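Long-range contacts in fiber (Bovine adenovirus 4, PDB 4UE0), which forms the trimeric head domain at the end of the viral fibre, which probably attaches the virus to its host-cell receptor: residues Leu23-Ile28 and Gln55-Leu60; Gln42-Ser47 and Asn108-Ala113; Thr82-Gly87 and Phe101-Glu106. All coordinates share one frame; numbering follows the deposited sequence.

Interaction 1 (Leu23-Ile28 and Gln55-Leu60); sequences LGWQII and QADSGL
The indole of Trp25 lies flat against the backbone of Gly59 and Leu60. Over the centre of one ring face sits the carbonyl oxygen of Gly59. Leu60 N lies over the same face, nearer the rim. A water meets the indole edge in the ring plane and accepts from Trp25 NE1 at 2.8 Å.

The fold is the antiparallel beta-sandwich of the fibre head. Trp25 belongs to strand 19-29 of one sheet. Gly59 and Leu60 belong to the short helix 58-61, which follows strand 51-55 of the other sheet. The first turn of this helix packs on the tryptophan through its backbone. Trp25 CZ2 comes within 3.3 Å of Gly59 CA, a close fit with no side chain at Gly59 to intervene. Over the five-membered ring, Leu60 CA makes a CH-pi contact at 4.1 Å from the ring centroid.

The side chain of Leu60 extends the contact along the strand. With CG anti to the backbone N (chi1 -166°), it runs beside the strand toward Leu23, and its two methyls meet different residues. Leu60 CD1 touches Trp25 CD1 at 3.7 Å, while Leu60 CD2 meets Leu23 CD1 at 4.1 Å. The side chains of Leu23 and Leu60 cross at about a right angle. Leu60 also packs on Leu38 and Ile97, one from each sheet.

Asp57 is the N-cap of the helix. Its OD1 forms a salt bridge with Arg12, which also bonds to Gln55 O. This probably steadies the carboxylate. Asp57 OD2 accepts from Leu60 N at 3.1 Å, the N-H coming from above the carboxylate plane. The water held by the indole donates to Asp57 OD2 at 2.7 Å, so it links Trp25 NE1 to the cap.

Interaction 2 (Gln42-Ser47 and Asn108-Ala113); sequences QFMPTS and NIMVSA
Phe43 and Val111 pair across two antiparallel loop segments as a single hydrogen-bonded beta bridge. Val111 N gives Phe43 O a nearly straight bond of 2.8 Å. The return bond, Phe43 N to Val111 O, is 3.2 Å. Further along, Asn108 N donates to Pro45 O at 2.7 Å.

The Phe43 ring folds over Val111 because its CG stands between the backbone N and the carbonyl carbon (chi1 67°). Val111 CB lies over one ring face, 4.0 Å from the centroid. Val111 CG1 reaches Phe43 CE1 at 3.6 Å. The second methyl, Val111 CG2, touches Pro45 CD at 3.7 Å. The Met110 chain folds back on itself, which brings Met110 CE to 3.5 Å from Gln42 NE2. In the Gln42 amide, OE1 accepts from Tyr71 N and NE2 donates to Pro69 O, both of a second subunit. At the far end a water donates to both Thr46 O and Asn108 OD1.

Segment 42-47 follows strand 34-40, and segment 108-113 leads into strand 114-120. Phe19 and Ile21 of strand 19-29 pack on Phe43, while Cys74 and Gln76 of strand 70-77 pack on Val111.

Interaction 3 (Thr82-Gly87 and Phe101-Glu106); sequences TIKTYG and FSSSLE
Strand 83-93 of the beta-sandwich is joined here to the loop that leaves strand 96-101. The loop turns round Tyr86, whose ring is covered on both faces. Leu105 CD2 sits over the centre of one face, 3.6 Å from the centroid and almost on the ring normal. Lys84 CG covers the opposite face from within the same strand, toward the rim. Along the CE2 side of the tyrosine, Ser103 OG and Ser104 O each lie 3.5 Å from Tyr86 CE2.

At Gly87 the backbones meet. Ser102 N donates to Gly87 O at 2.9 Å, with the donor tilted out of the carbonyl plane. Ser102 OG accepts from Gly87 N, also at 2.9 Å. The serine hydroxyl stands between its own backbone N and carbonyl carbon (chi1 54°), which turns OG toward Gly87 N. One residue thus uses main chain and side chain to hold both polar groups of Gly87.

Strands 83-93 and 96-101 are antiparallel neighbours in one sheet of the sandwich, and this contact lies where the second strand gives way to loop. Phe101 is at that end, and the other methyl of Leu105, CD1, sits over the centre of its ring. Leu105 therefore packs on two aromatic faces.

Two waters tie up the polar rim. One bonds to the hydroxyls of Ser102 and Ser103 and donates to Thr85 O. The other bonds to Tyr86 OH at 2.8 Å. Its short link to Glu106 OE2 is doubtful. Gln76 OE1 of strand 70-77 accepts from Glu106 N and, weakly, from Tyr86 OH.

Overall arrangement
Interaction 1 is buried and lies across the chain's centre from the other two. Interactions 2 and 3 are partly buried and touch each other. Phe43 CZ meets Phe101 CZ at 3.8 Å, and Leu105 packs on both Phe43 and Pro45. Along the chain, interaction 3 is nested inside the loop closed by interaction 2, and both use the connection between strands 96-101 and 114-120. The chemistry differs. Between 23-28 and 55-60 an indole face packs on a helix backbone, and a water makes the polar link. Interactions 2 and 3 have direct backbone bonds as well as aromatic packing. Interaction 2 also hydrogen-bonds to another subunit, whereas neighbouring subunits pack against interaction 3.

Interaction 1 (Leu23-Ile28 and Gln55-Leu60)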
ATOM      1  N   LEU A  23     -14.502   3.130   3.406  1.00 14.30           N
ATOM      2  CA  LEU A  23     -13.365   3.623   4.187  1.00 13.94           C
ATOM      3  C   LEU A  23     -13.243   2.910   5.512  1.00 15.65           C
ATOM      4  O   LEU A  23     -14.249   2.580   6.141  1.00 18.63           O
ATOM      5  CB  LEU A  23     -13.517   5.110   4.445  1.00 15.77           C
ATOM      6  CG  LEU A  23     -13.639   6.000   3.211  1.00 16.34           C
ATOM      7  CD1 LEU A  23     -14.087   7.411   3.603  1.00 18.78           C
ATOM      8  CD2 LEU A  23     -12.309   6.034   2.498  1.00 15.63           C
ATOM      9  N   GLY A  24     -12.006   2.684   5.908  1.00 15.37           N
ATOM     10  CA  GLY A  24     -11.680   2.173   7.225  1.00 16.26           C
ATOM     11  C   GLY A  24     -10.715   3.118   7.870  1.00 15.90           C
ATOM     12  O   GLY A  24      -9.925   3.791   7.195  1.00 16.63           O
ATOM     13  N   TRP A  25     -10.762   3.198   9.180  1.00 16.70           N
ATOM     14  CA  TRP A  25      -9.836   4.038   9.920  1.00 18.60           C
ATOM     15  C   TRP A  25      -9.384   3.329  11.176  1.00 19.78           C
ATOM     16  O   TRP A  25     -10.095   2.441  11.706  1.00 21.61           O
ATOM     17  CB  TRP A  25     -10.472   5.398  10.252  1.00 21.38           C
ATOM     18  CG  TRP A  25     -11.707   5.295  11.109  1.00 22.87           C
ATOM     19  CD1 TRP A  25     -13.024   5.222  10.683  1.00 23.32           C
ATOM     20  CD2 TRP A  25     -11.747   5.227  12.534  1.00 28.02           C
ATOM     21  NE1 TRP A  25     -13.856   5.113  11.769  1.00 27.91           N
ATOM     22  CE2 TRP A  25     -13.100   5.111  12.914  1.00 27.31           C
ATOM     23  CE3 TRP A  25     -10.769   5.252  13.532  1.00 29.27           C
ATOM     24  CZ2 TRP A  25     -13.501   5.021  14.268  1.00 32.55           C
ATOM     25  CZ3 TRP A  25     -11.163   5.158  14.878  1.00 33.78           C
ATOM     26  CH2 TRP A  25     -12.516   5.052  15.230  1.00 38.18           C
ATOM     27  N   GLN A  26      -8.179   3.691  11.630  1.00 19.76           N
ATOM     28  CA  GLN A  26      -7.629   3.157  12.885  0.50 20.42           C
ATOM     29  C   GLN A  26      -6.782   4.225  13.562  1.00 19.62           C
ATOM     30  O   GLN A  26      -6.122   5.047  12.903  1.00 20.20           O
ATOM     31  CB  GLN A  26      -6.751   1.895  12.693  0.50 21.45           C
ATOM     32  CG  GLN A  26      -7.170   0.895  11.627  0.50 28.47           C
ATOM     33  CD  GLN A  26      -5.993   0.054  11.132  0.50 31.35           C
ATOM     34  OE1 GLN A  26      -5.877  -0.253   9.936  0.50 30.98           O
ATOM     35  NE2 GLN A  26      -5.101  -0.306  12.052  0.50 32.78           N
ATOM     36  N   ILE A  27      -6.817   4.213  14.889  1.00 20.83           N
ATOM     37  CA  ILE A  27      -5.904   4.995  15.718  1.00 21.09           C
ATOM     38  C   ILE A  27      -5.136   3.967  16.548  1.00 23.28           C
ATOM     39  O   ILE A  27      -5.732   3.185  17.285  1.00 24.86           O
ATOM     40  CB  ILE A  27      -6.620   6.001  16.626  1.00 22.06           C
ATOM     41  CG1 ILE A  27      -7.456   6.937  15.772  1.00 22.27           C
ATOM     42  CG2 ILE A  27      -5.592   6.769  17.466  1.00 26.12           C
ATOM     43  CD1 ILE A  27      -8.291   7.925  16.572  1.00 25.77           C
ATOM     44  N   ILE A  28      -3.821   3.989  16.405  1.00 21.96           N
ATOM     45  CA  ILE A  28      -2.961   3.095  17.143  1.00 22.08           C
ATOM     46  C   ILE A  28      -2.118   3.933  18.104  1.00 23.08           C
ATOM     47  O   ILE A  28      -1.173   4.564  17.690  1.00 23.57           O
ATOM     48  CB  ILE A  28      -2.085   2.265  16.189  1.00 23.02           C
ATOM     49  CG1 ILE A  28      -2.963   1.487  15.195  1.00 24.56           C
ATOM     50  CG2 ILE A  28      -1.202   1.320  16.986  1.00 27.52           C
ATOM     51  CD1 ILE A  28      -2.218   0.954  14.001  1.00 28.86           C
ATOM     52  N   GLN A  55     -20.269  13.920   4.633  1.00 17.43           N
ATOM     53  CA  GLN A  55     -20.302  14.370   6.010  1.00 19.70           C
ATOM     54  C   GLN A  55     -19.854  13.215   6.894  1.00 21.86           C
ATOM     55  O   GLN A  55     -20.367  12.089   6.804  1.00 23.89           O
ATOM     56  CB  GLN A  55     -21.688  14.893   6.368  1.00 24.41           C
ATOM     57  CG  GLN A  55     -21.744  15.770   7.600  1.00 29.20           C
ATOM     58  CD  GLN A  55     -23.120  16.381   7.769  1.00 33.75           C
ATOM     59  OE1 GLN A  55     -24.022  16.161   6.951  1.00 38.93           O
ATOM     60  NE2 GLN A  55     -23.289  17.154   8.826  1.00 41.06           N
ATOM     61  N   ALA A  56     -18.870  13.499   7.738  1.00 23.62           N
ATOM     62  CA  ALA A  56     -18.222  12.466   8.516  1.00 25.88           C
ATOM     63  C   ALA A  56     -19.006  12.155   9.721  1.00 28.61           C
ATOM     64  O   ALA A  56     -19.619  13.036  10.313  1.00 35.02           O
ATOM     65  CB  ALA A  56     -16.834  12.892   8.944  1.00 27.72           C
ATOM     66  N   ASP A  57     -18.907  10.881  10.079  1.00 36.09           N
ATOM     67  CA  ASP A  57     -19.321  10.341  11.357  1.00 36.67           C
ATOM     68  C   ASP A  57     -18.240  10.620  12.423  1.00 34.99           C
ATOM     69  O   ASP A  57     -17.072  10.936  12.116  1.00 36.14           O
ATOM     70  CB  ASP A  57     -19.520   8.819  11.197  1.00 37.05           C
ATOM     71  CG  ASP A  57     -18.318   8.132  10.503  1.00 36.86           C
ATOM     72  OD1 ASP A  57     -18.157   8.253   9.277  1.00 32.62           O
ATOM     73  OD2 ASP A  57     -17.540   7.485  11.206  1.00 38.74           O
ATOM     74  N   SER A  58     -18.626  10.463  13.687  1.00 39.57           N
ATOM     75  CA  SER A  58     -17.716  10.677  14.820  1.00 33.83           C
ATOM     76  C   SER A  58     -16.402   9.880  14.725  1.00 28.78           C
ATOM     77  O   SER A  58     -15.302  10.409  15.023  1.00 32.18           O
ATOM     78  CB  SER A  58     -18.441  10.297  16.116  1.00 30.45           C
ATOM     79  OG  SER A  58     -18.793   8.910  16.136  1.00 41.74           O
ATOM     80  N   GLY A  59     -16.536   8.606  14.336  1.00 26.34           N
ATOM     81  CA  GLY A  59     -15.391   7.714  14.262  1.00 26.29           C
ATOM     82  C   GLY A  59     -14.363   8.276  13.293  1.00 28.99           C
ATOM     83  O   GLY A  59     -13.198   8.484  13.620  1.00 28.92           O
ATOM     84  N   LEU A  60     -14.807   8.566  12.089  1.00 25.92           N
ATOM     85  CA  LEU A  60     -13.886   9.002  11.063  1.00 24.03           C
ATOM     86  C   LEU A  60     -13.297  10.369  11.376  1.00 21.37           C
ATOM     87  O   LEU A  60     -12.112  10.658  11.121  1.00 24.09           O
ATOM     88  CB  LEU A  60     -14.625   9.031   9.751  1.00 27.08           C
ATOM     89  CG  LEU A  60     -13.812   9.134   8.500  1.00 28.89           C
ATOM     90  CD1 LEU A  60     -12.649   8.143   8.410  1.00 24.80           C
ATOM     91  CD2 LEU A  60     -14.780   8.912   7.365  1.00 29.88           C
TER
HETATM   92  O   HOH W   1     -16.604   4.939  11.530  1.00 45.89           O

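Interaction 2 (Gln42-Ser47 and Asn108-Ala113)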
ATOM      1  N   GLN A  42     -10.886  -0.904  -3.085  1.00 10.51           N
ATOM      2  CA  GLN A  42     -11.073  -0.582  -4.480  1.00 10.44           C
ATOM      3  C   GLN A  42     -12.519  -0.135  -4.744  1.00  9.91           C
ATOM      4  O   GLN A  42     -13.449  -0.536  -4.061  1.00 11.29           O
ATOM      5  CB  GLN A  42     -10.694  -1.753  -5.370  1.00 10.74           C
ATOM      6  CG  GLN A  42     -11.598  -2.960  -5.234  1.00 10.97           C
ATOM      7  CD  GLN A  42     -11.060  -4.130  -6.021  1.00 10.61           C
ATOM      8  OE1 GLN A  42      -9.908  -4.537  -5.854  1.00 11.04           O
ATOM      9  NE2 GLN A  42     -11.870  -4.667  -6.908  1.00 12.11           N
ATOM     10  N   PHE A  43     -12.670   0.722  -5.743  1.00 10.59           N
ATOM     11  CA  PHE A  43     -13.989   1.197  -6.105  1.00 11.41           C
ATOM     12  C   PHE A  43     -14.021   1.538  -7.577  1.00 11.54           C
ATOM     13  O   PHE A  43     -12.991   1.760  -8.216  1.00 12.05           O
ATOM     14  CB  PHE A  43     -14.403   2.405  -5.263  1.00 11.86           C
ATOM     15  CG  PHE A  43     -13.594   3.656  -5.523  1.00 13.32           C
ATOM     16  CD1 PHE A  43     -12.351   3.815  -4.920  1.00 14.23           C
ATOM     17  CD2 PHE A  43     -14.050   4.644  -6.359  1.00 14.13           C
ATOM     18  CE1 PHE A  43     -11.585   4.943  -5.151  1.00 15.01           C
ATOM     19  CE2 PHE A  43     -13.285   5.771  -6.603  1.00 13.34           C
ATOM     20  CZ  PHE A  43     -12.048   5.911  -6.004  1.00 13.86           C
ATOM     21  N   MET A  44     -15.240   1.623  -8.104  1.00 12.12           N
ATOM     22  CA  MET A  44     -15.448   1.867  -9.526  1.00 13.19           C
ATOM     23  C   MET A  44     -16.266   3.152  -9.688  1.00 12.47           C
ATOM     24  O   MET A  44     -17.508   3.153  -9.569  1.00 13.23           O
ATOM     25  CB  MET A  44     -16.121   0.745 -10.291  0.50 13.41           C
ATOM     26  CG  MET A  44     -16.141   1.063 -11.772  0.50 12.19           C
ATOM     27  SD  MET A  44     -16.929  -0.252 -12.707  0.50 14.22           S
ATOM     28  CE  MET A  44     -15.546  -1.380 -12.883  0.50 17.07           C
ATOM     29  N   PRO A  45     -15.602   4.277  -9.954  1.00 12.39           N
ATOM     30  CA  PRO A  45     -16.341   5.496 -10.204  1.00 13.07           C
ATOM     31  C   PRO A  45     -17.090   5.378 -11.528  1.00 13.34           C
ATOM     32  O   PRO A  45     -16.606   4.750 -12.469  1.00 14.42           O
ATOM     33  CB  PRO A  45     -15.239   6.560 -10.270  1.00 14.57           C
ATOM     34  CG  PRO A  45     -14.064   5.841 -10.819  1.00 14.15           C
ATOM     35  CD  PRO A  45     -14.150   4.459 -10.199  1.00 13.45           C
ATOM     36  N   THR A  46     -18.221   6.052 -11.636  1.00 14.90           N
ATOM     37  CA  THR A  46     -19.066   5.977 -12.823  1.00 16.79           C
ATOM     38  C   THR A  46     -19.028   7.254 -13.652  1.00 16.09           C
ATOM     39  O   THR A  46     -19.728   7.361 -14.655  1.00 18.20           O
ATOM     40  CB  THR A  46     -20.525   5.691 -12.398  1.00 20.39           C
ATOM     41  OG1 THR A  46     -20.916   6.685 -11.453  1.00 25.58           O
ATOM     42  CG2 THR A  46     -20.636   4.333 -11.736  1.00 25.37           C
ATOM     43  N   SER A  47     -18.209   8.204 -13.221  1.00 15.29           N
ATOM     44  CA  SER A  47     -18.046   9.481 -13.904  1.00 15.85           C
ATOM     45  C   SER A  47     -16.631   9.977 -13.605  1.00 15.92           C
ATOM     46  O   SER A  47     -15.921   9.420 -12.778  1.00 16.50           O
ATOM     47  CB  SER A  47     -19.090  10.508 -13.470  1.00 20.16           C
ATOM     48  OG  SER A  47     -18.959  10.850 -12.108  1.00 23.60           O
ATOM     49  N   ASN A 108     -15.830   4.055 -15.000  1.00 14.31           N
ATOM     50  CA  ASN A 108     -16.090   2.630 -15.243  1.00 15.51           C
ATOM     51  C   ASN A 108     -14.834   1.757 -15.314  1.00 15.29           C
ATOM     52  O   ASN A 108     -14.837   0.704 -15.932  1.00 17.25           O
ATOM     53  CB  ASN A 108     -16.988   2.443 -16.476  1.00 18.02           C
ATOM     54  CG  ASN A 108     -18.226   3.312 -16.399  1.00 20.01           C
ATOM     55  OD1 ASN A 108     -18.542   4.086 -17.326  1.00 26.11           O
ATOM     56  ND2 ASN A 108     -18.892   3.243 -15.272  1.00 20.23           N
ATOM     57  N   ILE A 109     -13.787   2.210 -14.638  1.00 13.41           N
ATOM     58  CA  ILE A 109     -12.578   1.446 -14.482  1.00 13.49           C
ATOM     59  C   ILE A 109     -12.261   1.394 -12.989  1.00 11.94           C
ATOM     60  O   ILE A 109     -12.313   2.406 -12.290  1.00 11.85           O
ATOM     61  CB  ILE A 109     -11.394   2.096 -15.257  1.00 13.89           C
ATOM     62  CG1 ILE A 109     -11.679   2.075 -16.752  1.00 15.93           C
ATOM     63  CG2 ILE A 109     -10.089   1.383 -14.895  1.00 13.46           C
ATOM     64  CD1 ILE A 109     -10.577   2.681 -17.583  1.00 18.54           C
ATOM     65  N   MET A 110     -11.908   0.216 -12.494  1.00 11.81           N
ATOM     66  CA  MET A 110     -11.626   0.061 -11.089  1.00 10.74           C
ATOM     67  C   MET A 110     -10.422   0.900 -10.642  1.00 10.66           C
ATOM     68  O   MET A 110      -9.422   0.979 -11.340  1.00 11.10           O
ATOM     69  CB  MET A 110     -11.345  -1.407 -10.767  1.00 11.27           C
ATOM     70  CG  MET A 110     -11.448  -1.731  -9.286  1.00 12.47           C
ATOM     71  SD  MET A 110     -13.133  -1.675  -8.603  1.00 14.30           S
ATOM     72  CE  MET A 110     -13.834  -3.103  -9.407  1.00 15.78           C
ATOM     73  N   VAL A 111     -10.530   1.489  -9.464  1.00 10.03           N
ATOM     74  CA  VAL A 111      -9.453   2.229  -8.798  1.00  9.54           C
ATOM     75  C   VAL A 111      -8.922   1.318  -7.704  1.00  9.65           C
ATOM     76  O   VAL A 111      -9.708   0.750  -6.935  1.00 11.14           O
ATOM     77  CB  VAL A 111      -9.964   3.536  -8.188  1.00 10.45           C
ATOM     78  CG1 VAL A 111      -8.865   4.273  -7.456  1.00 10.47           C
ATOM     79  CG2 VAL A 111     -10.574   4.446  -9.248  1.00 10.75           C
ATOM     80  N   SER A 112      -7.586   1.187  -7.624  1.00  9.87           N
ATOM     81  CA  SER A 112      -7.003   0.332  -6.595  1.00 10.18           C
ATOM     82  C   SER A 112      -7.243   0.864  -5.173  1.00 10.74           C
ATOM     83  O   SER A 112      -7.371   2.058  -4.950  1.00 11.35           O
ATOM     84  CB  SER A 112      -5.511   0.175  -6.830  1.00 11.82           C
ATOM     85  OG  SER A 112      -4.850   1.423  -6.899  1.00 15.09           O
ATOM     86  N   ALA A 113      -7.302  -0.070  -4.211  1.00  9.96           N
ATOM     87  CA  ALA A 113      -7.356   0.263  -2.815  1.00  9.74           C
ATOM     88  C   ALA A 113      -6.100   1.043  -2.411  1.00 10.96           C
ATOM     89  O   ALA A 113      -5.013   0.858  -2.947  1.00 11.54           O
ATOM     90  CB  ALA A 113      -7.439  -1.007  -2.003  1.00 10.87           C
TER
HETATM   91  O   HOH W   2      -7.884  -3.482  -4.281  1.00 12.12           O
HETATM   92  O   HOH W   3     -20.594   6.155 -16.922  1.00 46.57           O

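Interaction 3 (Thr82-Gly87 and Phe101-Glu106)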
ATOM      1  N   THR A  82      -2.082   0.814 -20.177  1.00 19.06           N
ATOM      2  CA  THR A  82      -1.286   1.811 -19.474  1.00 19.77           C
ATOM      3  C   THR A  82      -1.882   2.044 -18.073  1.00 15.26           C
ATOM      4  O   THR A  82      -3.086   1.857 -17.853  1.00 16.27           O
ATOM      5  CB  THR A  82      -1.203   3.154 -20.210  0.50 19.76           C
ATOM      6  OG1 THR A  82      -2.516   3.674 -20.361  0.50 25.02           O
ATOM      7  CG2 THR A  82      -0.580   2.981 -21.579  0.50 19.16           C
ATOM      8  N   ILE A  83      -1.027   2.446 -17.147  1.00 14.25           N
ATOM      9  CA  ILE A  83      -1.425   2.680 -15.757  1.00 12.65           C
ATOM     10  C   ILE A  83      -1.346   4.156 -15.449  1.00 13.36           C
ATOM     11  O   ILE A  83      -0.317   4.774 -15.662  1.00 14.66           O
ATOM     12  CB  ILE A  83      -0.514   1.910 -14.788  1.00 12.98           C
ATOM     13  CG1 ILE A  83      -0.490   0.408 -15.135  1.00 12.88           C
ATOM     14  CG2 ILE A  83      -0.990   2.130 -13.363  1.00 13.36           C
ATOM     15  CD1 ILE A  83      -1.865  -0.255 -15.116  1.00 12.57           C
ATOM     16  N   LYS A  84      -2.452   4.705 -14.956  1.00 11.96           N
ATOM     17  CA  LYS A  84      -2.482   6.075 -14.472  1.00 12.07           C
ATOM     18  C   LYS A  84      -2.418   6.046 -12.956  1.00 10.72           C
ATOM     19  O   LYS A  84      -3.188   5.324 -12.320  1.00 11.14           O
ATOM     20  CB  LYS A  84      -3.771   6.807 -14.915  1.00 15.20           C
ATOM     21  CG  LYS A  84      -3.841   8.258 -14.458  1.00 23.29           C
ATOM     22  CD  LYS A  84      -3.145   9.260 -15.347  1.00 34.50           C
ATOM     23  CE  LYS A  84      -3.718  10.651 -15.068  1.00 41.44           C
ATOM     24  NZ  LYS A  84      -3.248  11.688 -16.024  1.00 52.31           N
ATOM     25  N   THR A  85      -1.494   6.814 -12.394  1.00 10.84           N
ATOM     26  CA  THR A  85      -1.361   6.977 -10.944  1.00 11.01           C
ATOM     27  C   THR A  85      -1.952   8.318 -10.531  1.00 10.31           C
ATOM     28  O   THR A  85      -1.703   9.338 -11.164  1.00 12.11           O
ATOM     29  CB  THR A  85       0.106   6.876 -10.528  1.00 11.51           C
ATOM     30  OG1 THR A  85       0.626   5.623 -10.965  1.00 11.67           O
ATOM     31  CG2 THR A  85       0.264   6.962  -9.029  1.00 11.80           C
ATOM     32  N   TYR A  86      -2.763   8.300  -9.478  1.00  9.85           N
ATOM     33  CA  TYR A  86      -3.411   9.474  -8.911  1.00  9.59           C
ATOM     34  C   TYR A  86      -2.957   9.715  -7.506  1.00  9.37           C
ATOM     35  O   TYR A  86      -2.865   8.766  -6.712  1.00 11.26           O
ATOM     36  CB  TYR A  86      -4.927   9.314  -8.894  1.00 10.19           C
ATOM     37  CG  TYR A  86      -5.526   8.975 -10.228  1.00 11.33           C
ATOM     38  CD1 TYR A  86      -5.679   7.649 -10.611  1.00 11.51           C
ATOM     39  CD2 TYR A  86      -5.971   9.953 -11.106  1.00 12.32           C
ATOM     40  CE1 TYR A  86      -6.237   7.293 -11.806  1.00 12.29           C
ATOM     41  CE2 TYR A  86      -6.528   9.607 -12.335  1.00 13.38           C
ATOM     42  CZ  TYR A  86      -6.674   8.286 -12.672  1.00 12.91           C
ATOM     43  OH  TYR A  86      -7.230   7.950 -13.899  1.00 14.66           O
ATOM     44  N   GLY A  87      -2.688  10.974  -7.198  1.00  9.84           N
ATOM     45  CA  GLY A  87      -2.523  11.381  -5.826  1.00  9.57           C
ATOM     46  C   GLY A  87      -3.883  11.546  -5.160  1.00  9.54           C
ATOM     47  O   GLY A  87      -4.831  12.005  -5.804  1.00 10.73           O
ATOM     48  N   PHE A 101      -8.640  13.815  -5.833  1.00 11.15           N
ATOM     49  CA  PHE A 101      -7.745  13.104  -6.764  1.00 10.91           C
ATOM     50  C   PHE A 101      -6.968  14.129  -7.571  1.00 11.56           C
ATOM     51  O   PHE A 101      -7.515  15.160  -7.957  1.00 13.80           O
ATOM     52  CB  PHE A 101      -8.565  12.156  -7.648  1.00 10.99           C
ATOM     53  CG  PHE A 101      -9.258  11.113  -6.844  1.00 10.76           C
ATOM     54  CD1 PHE A 101      -8.600   9.966  -6.452  1.00 11.59           C
ATOM     55  CD2 PHE A 101     -10.550  11.311  -6.405  1.00 13.17           C
ATOM     56  CE1 PHE A 101      -9.221   9.031  -5.656  1.00 12.13           C
ATOM     57  CE2 PHE A 101     -11.166  10.369  -5.609  1.00 12.58           C
ATOM     58  CZ  PHE A 101     -10.502   9.240  -5.221  1.00 12.32           C
ATOM     59  N   SER A 102      -5.728  13.812  -7.893  1.00 11.31           N
ATOM     60  CA  SER A 102      -4.860  14.753  -8.583  1.00 11.77           C
ATOM     61  C   SER A 102      -5.358  15.108  -9.966  1.00 12.87           C
ATOM     62  O   SER A 102      -5.064  16.198 -10.472  1.00 13.88           O
ATOM     63  CB  SER A 102      -3.459  14.172  -8.635  1.00 11.34           C
ATOM     64  OG  SER A 102      -3.444  12.870  -9.194  1.00 11.26           O
ATOM     65  N   SER A 103      -6.075  14.192 -10.615  1.00 12.29           N
ATOM     66  CA  SER A 103      -6.703  14.440 -11.887  1.00 14.16           C
ATOM     67  C   SER A 103      -7.998  13.636 -11.911  1.00 12.52           C
ATOM     68  O   SER A 103      -8.242  12.788 -11.036  1.00 13.63           O
ATOM     69  CB  SER A 103      -5.725  14.168 -13.034  1.00 18.98           C
ATOM     70  OG  SER A 103      -5.373  12.857 -13.143  1.00 21.95           O
ATOM     71  N   SER A 104      -8.822  13.903 -12.910  1.00 13.90           N
ATOM     72  CA  SER A 104     -10.104  13.227 -12.989  1.00 13.60           C
ATOM     73  C   SER A 104      -9.933  11.731 -13.230  1.00 13.40           C
ATOM     74  O   SER A 104      -9.138  11.297 -14.041  1.00 14.20           O
ATOM     75  CB  SER A 104     -10.982  13.867 -14.069  1.00 15.60           C
ATOM     76  OG  SER A 104     -10.416  13.722 -15.360  1.00 20.37           O
ATOM     77  N   LEU A 105     -10.732  10.955 -12.520  1.00 12.05           N
ATOM     78  CA  LEU A 105     -10.716   9.514 -12.688  1.00 11.60           C
ATOM     79  C   LEU A 105     -11.385   9.116 -14.018  1.00 12.42           C
ATOM     80  O   LEU A 105     -12.232   9.826 -14.556  1.00 14.28           O
ATOM     81  CB  LEU A 105     -11.434   8.845 -11.513  1.00 12.50           C
ATOM     82  CG  LEU A 105     -10.840   9.113 -10.139  1.00 12.83           C
ATOM     83  CD1 LEU A 105     -11.727   8.500  -9.068  1.00 13.63           C
ATOM     84  CD2 LEU A 105      -9.460   8.536 -10.025  1.00 13.85           C
ATOM     85  N   GLU A 106     -10.965   7.982 -14.571  1.00 12.64           N
ATOM     86  CA  GLU A 106     -11.630   7.417 -15.737  1.00 13.75           C
ATOM     87  C   GLU A 106     -12.918   6.733 -15.302  1.00 13.59           C
ATOM     88  O   GLU A 106     -12.898   5.879 -14.412  1.00 14.37           O
ATOM     89  CB  GLU A 106     -10.765   6.367 -16.422  0.50 15.21           C
ATOM     90  CG  GLU A 106      -9.420   6.879 -16.880  0.50 16.43           C
ATOM     91  CD  GLU A 106      -9.539   7.868 -18.005  0.50 19.97           C
ATOM     92  OE1 GLU A 106     -10.400   7.682 -18.889  0.50 27.27           O
ATOM     93  OE2 GLU A 106      -8.759   8.836 -18.013  0.50 24.57           O
TER
HETATM   94  O   HOH W   4      -3.125  11.993 -11.693  0.50 17.27           O
HETATM   95  O   HOH W   5      -7.146   9.489 -16.188  1.00 34.39           O